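Local coordinates for protein glycinin A3B4 subunit (Glycine max, PDB 2D5F) that serves as an 11S seed storage globulin of soybean, probably packing reserve protein into hexamers of two-cupin subunits, at residues P66-V71 against V122-P127; L331-A336 against S356-A361; H383-A388 against V443-H448. One frame throughout, in Å; residues are numbered along the deposited sequence.

Interaction 1 of 3, residues P66-V71 against V122-P127; sequences PQMIIV and VLVIPP
Ile-69 and Leu-123 make the tight middle of this antiparallel strand pair, each giving its N-H to the other's carbonyl. Ile-69 N to Leu-123 O is 2.7 Å and almost straight at 178°, and Leu-123 N reaches Ile-69 O at 2.6 Å. Gln-67 and Ile-125 form the next hydrogen-bonded pair. On the face carrying these four side chains, Ile-69 turns CG1 anti to its carbonyl carbon (chi1 -49°), which lays CD1 obliquely over Ile-125 CG1 at 3.8 Å. This is the inner wall of the first cupin beta-barrel, where branched aliphatics suit the extended backbone and Ile-125 meets Ile-78 and Phe-80 of the facing sheet. Gln-67 is the polar exception: its OE1 accepts hydrogen bonds from Arg-50 of the carbonate pocket and from Ser-145. Packing between the strands is looser on the other face. Met-68 CG still touches Val-122 CG1 at 3.7 Å, but Met-68 CE and Val-124 CG2 are 4.4 Å apart, and there Leu-362 and Phe-365 of helix 362-365 help cover the side chains. Beyond the strands, where Pro-127 is partly exposed, the proline rings press together, Pro-66 CD lying 3.4 Å from Pro-127 CG.

Interaction 2 of 3, residues L331-A336 against S356-A361; sequences LHENIA and SLTLPA
Glu-333 lays its aliphatic stem across the methyl of Thr-358, the two side chains meeting at about a right angle with CG 3.8 Å from Thr-358 CG2. The methyl also lies 3.8 Å from Glu-333 CD, beside the root of the carboxylate. CG stands opposite the backbone N (chi1 -166°), and the bend at chi2 (72°) leaves CG and CD alongside the Thr-358 methyl while OE2 points away from it. Leu-359 runs past it in the opposite sense, its CD1 4.1 Å from Glu-333 OE1 and equally far from the carbonyl oxygen of His-332. Threonine suits its place by offering a methyl to the stem, and leucine by filling the angle between strand and loop. Strand 332-334 is the edge strand of the first cupin's sheet, paired with 121-125, and follows in sequence Cys-327, which is disulfide-bonded to Cys-85; the loop 356-361 leads out of the second cupin's strand 349-354 into helix 362-365. The contact therefore sits at the seam of the two jelly-roll domains. At its other end Leu-331 brings CD2 to within 3.9 Å of Ala-361 CB, a small partner that lets the leucine branch close on the loop just before helix 362-365. No hydrogen bond crosses between the segments; the polar end of Glu-333 instead forms salt bridges through OE1 to Lys-330 and through OE2 to Arg-340. Placing an alanine here would probably leave Lys-330 and Arg-340 without their carboxylate and strip the Thr-358 methyl of its cover. Glu-333 also packs on Glu-333 of a second subunit, and Thr-358 on Lys-330 of that subunit.

Interaction 3 of 3, residues H383-A388 against V443-H448; sequences HWNLNA and VFKTHH
Asn-387 sets its amide over one face of the His-447 imidazole, the two planes 31° apart. The amide end modelled as OD1 stands 3.3 Å above the ring, over its centre, but the amide is probably turned over, so which end lies there is unsettled. His-447 has CG anti to the backbone N (chi1 -169°), which holds the ring beneath that amide, and its ND1 is hydrogen-bonded to Asn-449 N. Beside the pair, Ala-388 packs its methyl alongside the root of the histidine, CB to His-447 CB 3.7 Å; the small residue lets the chain come close to the inverse gamma turn centred on Thr-446. Lys-445 runs toward Asn-385, extended beyond CG, and the asparagine crosses its end at about a right angle. The atom modelled as Asn-385 ND2 is 2.7 Å from Lys-445 NZ; this amide too is probably turned over, which would put its oxygen toward NZ. Strands 379-385 and 438-445 belong to the two different sheets of the second cupin barrel, and here they converge at their ends. Thr-446 OG1 carries the contact outward by a hydrogen bond to Gln-155 of a third subunit. Lys-445 NZ is hydrogen-bonded to Gln-370 OE1, and Glu-324 of a second subunit packs on the lysine; with NZ 6.2 Å from His-383 NE2, the lysine charge would tend to disfavour, and nearby Glu-432 to favour, a protonated His-383.

In the fold
Interactions 1 and 2 are neighbours in one sheet, their centres about 10 Å apart: strand 332-334 extends it beyond 121-125 through probable hydrogen bonds such as Val-122 N to Glu-333 O at 2.7 Å. Interaction 3 belongs to the second cupin, with its centre about 17 Å from that of interaction 1 and 16 Å from that of interaction 2. Phe-444 bridges the domains by resting CE2 3.6 Å from Met-68 O, while a probable hydrogen bond between Ser-356 OG and His-448 ND1 (2.7 Å) joins interactions 2 and 3. A carbonate, probably from the crystallisation liquor, lies about 4 Å from the Ile-69 side chain, a magnesium ion about 6 Å from that of Asn-385.

Interaction 1 of 3, residues P66-V71 against V122-P127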
loop_
_atom_site.group_PDB
_atom_site.type_symbol
_atom_site.label_atom_id
_atom_site.label_comp_id
_atom_site.label_asym_id
_atom_site.label_seq_id
_atom_site.Cartn_x
_atom_site.Cartn_y
_atom_site.Cartn_z
ATOM N N PRO B 66 -20.232 -7.615 -4.940
ATOM C CA PRO B 66 -19.639 -8.535 -5.907
ATOM C C PRO B 66 -20.302 -9.905 -5.896
ATOM O O PRO B 66 -20.992 -10.269 -4.943
ATOM C CB PRO B 66 -18.168 -8.577 -5.496
ATOM C CG PRO B 66 -18.191 -8.293 -4.051
ATOM C CD PRO B 66 -19.276 -7.256 -3.878
ATOM N N GLN B 67 -20.127 -10.633 -6.994
ATOM C CA GLN B 67 -20.657 -11.984 -7.118
ATOM C C GLN B 67 -19.487 -12.854 -7.544
ATOM O O GLN B 67 -18.644 -12.426 -8.337
ATOM C CB GLN B 67 -21.729 -12.085 -8.210
ATOM C CG GLN B 67 -23.016 -11.327 -7.964
ATOM C CD GLN B 67 -23.998 -11.486 -9.117
ATOM O OE1 GLN B 67 -24.404 -12.600 -9.452
ATOM N NE2 GLN B 67 -24.377 -10.371 -9.732
ATOM N N MET B 68 -19.419 -14.056 -6.995
ATOM C CA MET B 68 -18.388 -15.002 -7.392
ATOM C C MET B 68 -19.193 -16.174 -7.930
ATOM O O MET B 68 -19.985 -16.769 -7.210
ATOM C CB MET B 68 -17.537 -15.441 -6.213
ATOM C CG MET B 68 -16.511 -16.485 -6.610
ATOM S SD MET B 68 -15.308 -16.776 -5.326
ATOM C CE MET B 68 -14.012 -15.700 -5.886
ATOM N N ILE B 69 -18.999 -16.483 -9.205
ATOM C CA ILE B 69 -19.750 -17.545 -9.855
ATOM C C ILE B 69 -18.883 -18.715 -10.302
ATOM O O ILE B 69 -17.774 -18.526 -10.804
ATOM C CB ILE B 69 -20.459 -16.995 -11.100
ATOM C CG1 ILE B 69 -21.196 -15.703 -10.746
ATOM C CG2 ILE B 69 -21.435 -18.026 -11.655
ATOM C CD1 ILE B 69 -21.673 -14.927 -11.955
ATOM N N ILE B 70 -19.382 -19.927 -10.100
ATOM C CA ILE B 70 -18.665 -21.099 -10.563
ATOM C C ILE B 70 -19.560 -21.757 -11.605
ATOM O O ILE B 70 -20.742 -21.996 -11.361
ATOM C CB ILE B 70 -18.343 -22.110 -9.431
ATOM C CG1 ILE B 70 -17.531 -23.269 -10.026
ATOM C CG2 ILE B 70 -19.616 -22.612 -8.767
ATOM C CD1 ILE B 70 -16.957 -24.225 -9.014
ATOM N N VAL B 71 -19.001 -21.994 -12.784
ATOM C CA VAL B 71 -19.736 -22.624 -13.868
ATOM C C VAL B 71 -19.590 -24.115 -13.663
ATOM O O VAL B 71 -18.486 -24.643 -13.759
ATOM C CB VAL B 71 -19.141 -22.260 -15.242
ATOM C CG1 VAL B 71 -19.957 -22.902 -16.346
ATOM C CG2 VAL B 71 -19.108 -20.757 -15.414
ATOM N N VAL B 122 -14.374 -20.001 -12.574
ATOM C CA VAL B 122 -14.988 -19.104 -11.613
ATOM C C VAL B 122 -15.002 -17.751 -12.301
ATOM O O VAL B 122 -14.029 -17.380 -12.965
ATOM C CB VAL B 122 -14.164 -19.000 -10.319
ATOM C CG1 VAL B 122 -14.643 -17.805 -9.483
ATOM C CG2 VAL B 122 -14.304 -20.282 -9.517
ATOM N N LEU B 123 -16.110 -17.033 -12.167
ATOM C CA LEU B 123 -16.246 -15.708 -12.761
ATOM C C LEU B 123 -16.504 -14.751 -11.607
ATOM O O LEU B 123 -17.111 -15.132 -10.604
ATOM C CB LEU B 123 -17.441 -15.663 -13.729
ATOM C CG LEU B 123 -17.641 -16.807 -14.734
ATOM C CD1 LEU B 123 -18.946 -16.589 -15.495
ATOM C CD2 LEU B 123 -16.470 -16.872 -15.696
ATOM N N VAL B 124 -16.049 -13.513 -11.743
ATOM C CA VAL B 124 -16.257 -12.519 -10.697
ATOM C C VAL B 124 -16.938 -11.297 -11.290
ATOM O O VAL B 124 -16.467 -10.751 -12.287
ATOM C CB VAL B 124 -14.906 -12.080 -10.074
ATOM C CG1 VAL B 124 -15.142 -11.057 -8.981
ATOM C CG2 VAL B 124 -14.167 -13.294 -9.528
ATOM N N ILE B 125 -18.050 -10.874 -10.692
ATOM C CA ILE B 125 -18.767 -9.691 -11.171
ATOM C C ILE B 125 -18.515 -8.527 -10.208
ATOM O O ILE B 125 -18.861 -8.612 -9.033
ATOM C CB ILE B 125 -20.293 -9.902 -11.213
ATOM C CG1 ILE B 125 -20.647 -11.232 -11.897
ATOM C CG2 ILE B 125 -20.945 -8.724 -11.932
ATOM C CD1 ILE B 125 -20.141 -11.361 -13.316
ATOM N N PRO B 126 -17.904 -7.430 -10.690
ATOM C CA PRO B 126 -17.639 -6.280 -9.815
ATOM C C PRO B 126 -18.931 -5.547 -9.446
ATOM O O PRO B 126 -19.900 -5.555 -10.209
ATOM C CB PRO B 126 -16.730 -5.391 -10.662
ATOM C CG PRO B 126 -16.074 -6.347 -11.616
ATOM C CD PRO B 126 -17.216 -7.271 -11.984
ATOM N N PRO B 127 -18.959 -4.903 -8.271
ATOM C CA PRO B 127 -20.161 -4.175 -7.856
ATOM C C PRO B 127 -20.471 -3.054 -8.848
ATOM O O PRO B 127 -19.566 -2.349 -9.307
ATOM C CB PRO B 127 -19.782 -3.621 -6.481
ATOM C CG PRO B 127 -18.732 -4.584 -5.988
ATOM C CD PRO B 127 -17.921 -4.852 -7.222
#

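Interaction 2 of 3, residues L331-A336 against S356-A361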
loop_
_atom_site.group_PDB
_atom_site.type_symbol
_atom_site.label_atom_id
_atom_site.label_comp_id
_atom_site.label_asym_id
_atom_site.label_seq_id
_atom_site.Cartn_x
_atom_site.Cartn_y
_atom_site.Cartn_z
ATOM N N LEU B 331 -11.179 -11.236 -14.822
ATOM C CA LEU B 331 -12.312 -11.587 -13.987
ATOM C C LEU B 331 -12.798 -13.022 -14.081
ATOM O O LEU B 331 -13.971 -13.313 -13.820
ATOM C CB LEU B 331 -13.468 -10.628 -14.273
ATOM C CG LEU B 331 -13.242 -9.198 -13.775
ATOM C CD1 LEU B 331 -14.365 -8.296 -14.260
ATOM C CD2 LEU B 331 -13.174 -9.199 -12.259
ATOM N N HIS B 332 -11.897 -13.924 -14.442
ATOM C CA HIS B 332 -12.259 -15.326 -14.528
ATOM C C HIS B 332 -11.008 -16.185 -14.444
ATOM O O HIS B 332 -9.932 -15.794 -14.905
ATOM C CB HIS B 332 -13.057 -15.586 -15.814
ATOM C CG HIS B 332 -12.318 -16.372 -16.849
ATOM N ND1 HIS B 332 -12.717 -17.630 -17.246
ATOM C CD2 HIS B 332 -11.202 -16.087 -17.558
ATOM C CE1 HIS B 332 -11.877 -18.087 -18.155
ATOM N NE2 HIS B 332 -10.948 -17.172 -18.363
ATOM N N GLU B 333 -11.155 -17.351 -13.829
ATOM C CA GLU B 333 -10.048 -18.269 -13.640
ATOM C C GLU B 333 -10.603 -19.678 -13.465
ATOM O O GLU B 333 -11.646 -19.860 -12.834
ATOM C CB GLU B 333 -9.281 -17.878 -12.371
ATOM C CG GLU B 333 -7.922 -18.533 -12.214
ATOM C CD GLU B 333 -6.905 -17.966 -13.187
ATOM O OE1 GLU B 333 -6.810 -16.723 -13.274
ATOM O OE2 GLU B 333 -6.203 -18.751 -13.858
ATOM N N ASN B 334 -9.922 -20.675 -14.018
ATOM C CA ASN B 334 -10.385 -22.039 -13.828
ATOM C C ASN B 334 -10.002 -22.418 -12.407
ATOM O O ASN B 334 -8.924 -22.053 -11.941
ATOM C CB ASN B 334 -9.703 -23.019 -14.776
ATOM C CG ASN B 334 -10.145 -24.448 -14.526
ATOM O OD1 ASN B 334 -11.207 -24.873 -14.996
ATOM N ND2 ASN B 334 -9.354 -25.190 -13.753
ATOM N N ILE B 335 -10.877 -23.133 -11.709
ATOM C CA ILE B 335 -10.556 -23.543 -10.344
ATOM C C ILE B 335 -10.623 -25.057 -10.156
ATOM O O ILE B 335 -9.947 -25.604 -9.288
ATOM C CB ILE B 335 -11.515 -22.897 -9.307
ATOM C CG1 ILE B 335 -10.994 -23.143 -7.884
ATOM C CG2 ILE B 335 -12.916 -23.496 -9.441
ATOM C CD1 ILE B 335 -11.858 -22.527 -6.785
ATOM N N ALA B 336 -11.425 -25.727 -10.980
ATOM C CA ALA B 336 -11.632 -27.165 -10.849
ATOM C C ALA B 336 -10.701 -28.143 -11.560
ATOM O O ALA B 336 -10.668 -29.312 -11.182
ATOM C CB ALA B 336 -13.079 -27.497 -11.200
ATOM N N SER B 356 -6.872 -13.698 -3.938
ATOM C CA SER B 356 -6.322 -12.488 -4.525
ATOM C C SER B 356 -4.902 -12.638 -5.072
ATOM O O SER B 356 -4.445 -11.791 -5.837
ATOM C CB SER B 356 -6.388 -11.334 -3.514
ATOM O OG SER B 356 -5.730 -11.665 -2.311
ATOM N N LEU B 357 -4.209 -13.710 -4.694
ATOM C CA LEU B 357 -2.856 -13.928 -5.200
ATOM C C LEU B 357 -2.913 -14.530 -6.601
ATOM O O LEU B 357 -1.905 -14.577 -7.309
ATOM C CB LEU B 357 -2.058 -14.848 -4.271
ATOM C CG LEU B 357 -1.865 -14.419 -2.814
ATOM C CD1 LEU B 357 -0.902 -15.396 -2.165
ATOM C CD2 LEU B 357 -1.307 -13.006 -2.723
ATOM N N THR B 358 -4.091 -14.999 -6.996
ATOM C CA THR B 358 -4.272 -15.557 -8.333
ATOM C C THR B 358 -5.103 -14.606 -9.181
ATOM O O THR B 358 -4.786 -14.348 -10.340
ATOM C CB THR B 358 -4.987 -16.901 -8.294
ATOM O OG1 THR B 358 -4.111 -17.894 -7.743
ATOM C CG2 THR B 358 -5.418 -17.301 -9.706
ATOM N N LEU B 359 -6.175 -14.094 -8.592
ATOM C CA LEU B 359 -7.062 -13.163 -9.272
ATOM C C LEU B 359 -7.041 -11.893 -8.416
ATOM O O LEU B 359 -7.832 -11.745 -7.485
ATOM C CB LEU B 359 -8.468 -13.769 -9.340
ATOM C CG LEU B 359 -9.415 -13.293 -10.434
ATOM C CD1 LEU B 359 -8.732 -13.395 -11.799
ATOM C CD2 LEU B 359 -10.681 -14.148 -10.394
ATOM N N PRO B 360 -6.120 -10.957 -8.724
ATOM C CA PRO B 360 -5.967 -9.697 -7.989
ATOM C C PRO B 360 -7.211 -8.853 -7.749
ATOM O O PRO B 360 -7.276 -8.118 -6.764
ATOM C CB PRO B 360 -4.891 -8.955 -8.790
ATOM C CG PRO B 360 -5.042 -9.495 -10.152
ATOM C CD PRO B 360 -5.238 -10.970 -9.903
ATOM N N ALA B 361 -8.194 -8.951 -8.636
ATOM C CA ALA B 361 -9.427 -8.185 -8.474
ATOM C C ALA B 361 -10.147 -8.568 -7.174
ATOM O O ALA B 361 -10.882 -7.765 -6.595
ATOM C CB ALA B 361 -10.346 -8.422 -9.670
#

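Interaction 3 of 3, residues H383-A388 against V443-H448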
loop_
_atom_site.group_PDB
_atom_site.type_symbol
_atom_site.label_atom_id
_atom_site.label_comp_id
_atom_site.label_asym_id
_atom_site.label_seq_id
_atom_site.Cartn_x
_atom_site.Cartn_y
_atom_site.Cartn_z
ATOM N N HIS B 383 -10.631 -29.088 10.230
ATOM C CA HIS B 383 -9.968 -27.824 9.953
ATOM C C HIS B 383 -10.977 -26.701 10.157
ATOM O O HIS B 383 -12.176 -26.956 10.281
ATOM C CB HIS B 383 -9.464 -27.799 8.503
ATOM C CG HIS B 383 -10.542 -28.003 7.479
ATOM N ND1 HIS B 383 -11.108 -29.235 7.223
ATOM C CD2 HIS B 383 -11.153 -27.130 6.640
ATOM C CE1 HIS B 383 -12.016 -29.113 6.271
ATOM N NE2 HIS B 383 -12.064 -27.846 5.899
ATOM N N TRP B 384 -10.488 -25.466 10.210
ATOM C CA TRP B 384 -11.363 -24.306 10.354
ATOM C C TRP B 384 -10.772 -23.119 9.605
ATOM O O TRP B 384 -9.591 -23.111 9.254
ATOM C CB TRP B 384 -11.566 -23.953 11.829
ATOM C CG TRP B 384 -10.403 -23.250 12.469
ATOM C CD1 TRP B 384 -10.180 -21.904 12.511
ATOM C CD2 TRP B 384 -9.310 -23.858 13.165
ATOM N NE1 TRP B 384 -9.018 -21.636 13.195
ATOM C CE2 TRP B 384 -8.463 -22.819 13.605
ATOM C CE3 TRP B 384 -8.963 -25.184 13.457
ATOM C CZ2 TRP B 384 -7.287 -23.062 14.325
ATOM C CZ3 TRP B 384 -7.793 -25.425 14.173
ATOM C CH2 TRP B 384 -6.971 -24.368 14.597
ATOM N N ASN B 385 -11.605 -22.122 9.344
ATOM C CA ASN B 385 -11.157 -20.936 8.652
ATOM C C ASN B 385 -10.962 -19.861 9.705
ATOM O O ASN B 385 -11.874 -19.548 10.465
ATOM C CB ASN B 385 -12.190 -20.520 7.604
ATOM C CG ASN B 385 -12.354 -21.567 6.512
ATOM O OD1 ASN B 385 -13.426 -22.153 6.346
ATOM N ND2 ASN B 385 -11.285 -21.815 5.771
ATOM N N LEU B 386 -9.756 -19.313 9.749
ATOM C CA LEU B 386 -9.398 -18.298 10.721
ATOM C C LEU B 386 -10.078 -16.955 10.547
ATOM O O LEU B 386 -10.505 -16.341 11.520
ATOM C CB LEU B 386 -7.887 -18.049 10.689
ATOM C CG LEU B 386 -6.909 -19.070 11.275
ATOM C CD1 LEU B 386 -6.964 -20.393 10.517
ATOM C CD2 LEU B 386 -5.519 -18.475 11.203
ATOM N N ASN B 387 -10.181 -16.508 9.301
ATOM C CA ASN B 387 -10.711 -15.183 9.012
ATOM C C ASN B 387 -11.878 -15.064 8.041
ATOM O O ASN B 387 -12.003 -14.040 7.367
ATOM C CB ASN B 387 -9.567 -14.309 8.486
ATOM C CG ASN B 387 -8.990 -14.832 7.179
ATOM O OD1 ASN B 387 -8.186 -14.157 6.524
ATOM N ND2 ASN B 387 -9.388 -16.042 6.791
ATOM N N ALA B 388 -12.741 -16.066 7.957
ATOM C CA ALA B 388 -13.856 -15.944 7.030
ATOM C C ALA B 388 -14.964 -16.963 7.208
ATOM O O ALA B 388 -14.720 -18.083 7.640
ATOM C CB ALA B 388 -13.337 -16.023 5.603
ATOM N N VAL B 443 -16.101 -24.055 -2.261
ATOM C CA VAL B 443 -16.361 -23.408 -0.985
ATOM C C VAL B 443 -16.077 -21.943 -1.169
ATOM O O VAL B 443 -14.940 -21.566 -1.437
ATOM C CB VAL B 443 -15.430 -23.871 0.141
ATOM C CG1 VAL B 443 -15.948 -23.348 1.478
ATOM C CG2 VAL B 443 -15.322 -25.349 0.154
ATOM N N PHE B 444 -17.103 -21.117 -1.035
ATOM C CA PHE B 444 -16.912 -19.686 -1.159
ATOM C C PHE B 444 -16.531 -19.176 0.231
ATOM O O PHE B 444 -17.104 -19.605 1.230
ATOM C CB PHE B 444 -18.201 -19.016 -1.630
ATOM C CG PHE B 444 -18.728 -19.542 -2.942
ATOM C CD1 PHE B 444 -19.786 -20.448 -2.968
ATOM C CD2 PHE B 444 -18.192 -19.099 -4.151
ATOM C CE1 PHE B 444 -20.310 -20.904 -4.179
ATOM C CE2 PHE B 444 -18.708 -19.550 -5.373
ATOM C CZ PHE B 444 -19.768 -20.453 -5.389
ATOM N N LYS B 445 -15.551 -18.285 0.309
ATOM C CA LYS B 445 -15.140 -17.735 1.598
ATOM C C LYS B 445 -15.150 -16.214 1.492
ATOM O O LYS B 445 -14.648 -15.649 0.514
ATOM C CB LYS B 445 -13.752 -18.257 1.985
ATOM C CG LYS B 445 -13.700 -19.786 2.054
ATOM C CD LYS B 445 -12.378 -20.307 2.589
ATOM C CE LYS B 445 -12.355 -21.829 2.569
ATOM N NZ LYS B 445 -11.074 -22.353 3.107
ATOM N N THR B 446 -15.729 -15.561 2.498
ATOM C CA THR B 446 -15.858 -14.106 2.505
ATOM C C THR B 446 -14.638 -13.279 2.926
ATOM O O THR B 446 -14.720 -12.395 3.784
ATOM C CB THR B 446 -17.092 -13.675 3.337
ATOM O OG1 THR B 446 -17.042 -14.282 4.632
ATOM C CG2 THR B 446 -18.373 -14.112 2.634
ATOM N N HIS B 447 -13.510 -13.580 2.298
ATOM C CA HIS B 447 -12.267 -12.861 2.518
ATOM C C HIS B 447 -11.447 -13.085 1.252
ATOM O O HIS B 447 -11.469 -14.181 0.687
ATOM C CB HIS B 447 -11.539 -13.385 3.756
ATOM C CG HIS B 447 -10.392 -12.523 4.188
ATOM N ND1 HIS B 447 -9.184 -12.499 3.524
ATOM C CD2 HIS B 447 -10.282 -11.630 5.201
ATOM C CE1 HIS B 447 -8.378 -11.630 4.110
ATOM N NE2 HIS B 447 -9.021 -11.088 5.129
ATOM N N HIS B 448 -10.738 -12.044 0.803
ATOM C CA HIS B 448 -9.931 -12.101 -0.422
ATOM C C HIS B 448 -8.765 -13.078 -0.348
ATOM O O HIS B 448 -8.243 -13.515 -1.371
ATOM C CB HIS B 448 -9.410 -10.697 -0.779
ATOM C CG HIS B 448 -8.259 -10.232 0.066
ATOM N ND1 HIS B 448 -6.944 -10.532 -0.231
ATOM C CD2 HIS B 448 -8.226 -9.486 1.198
ATOM C CE1 HIS B 448 -6.152 -9.989 0.678
ATOM N NE2 HIS B 448 -6.906 -9.349 1.556
#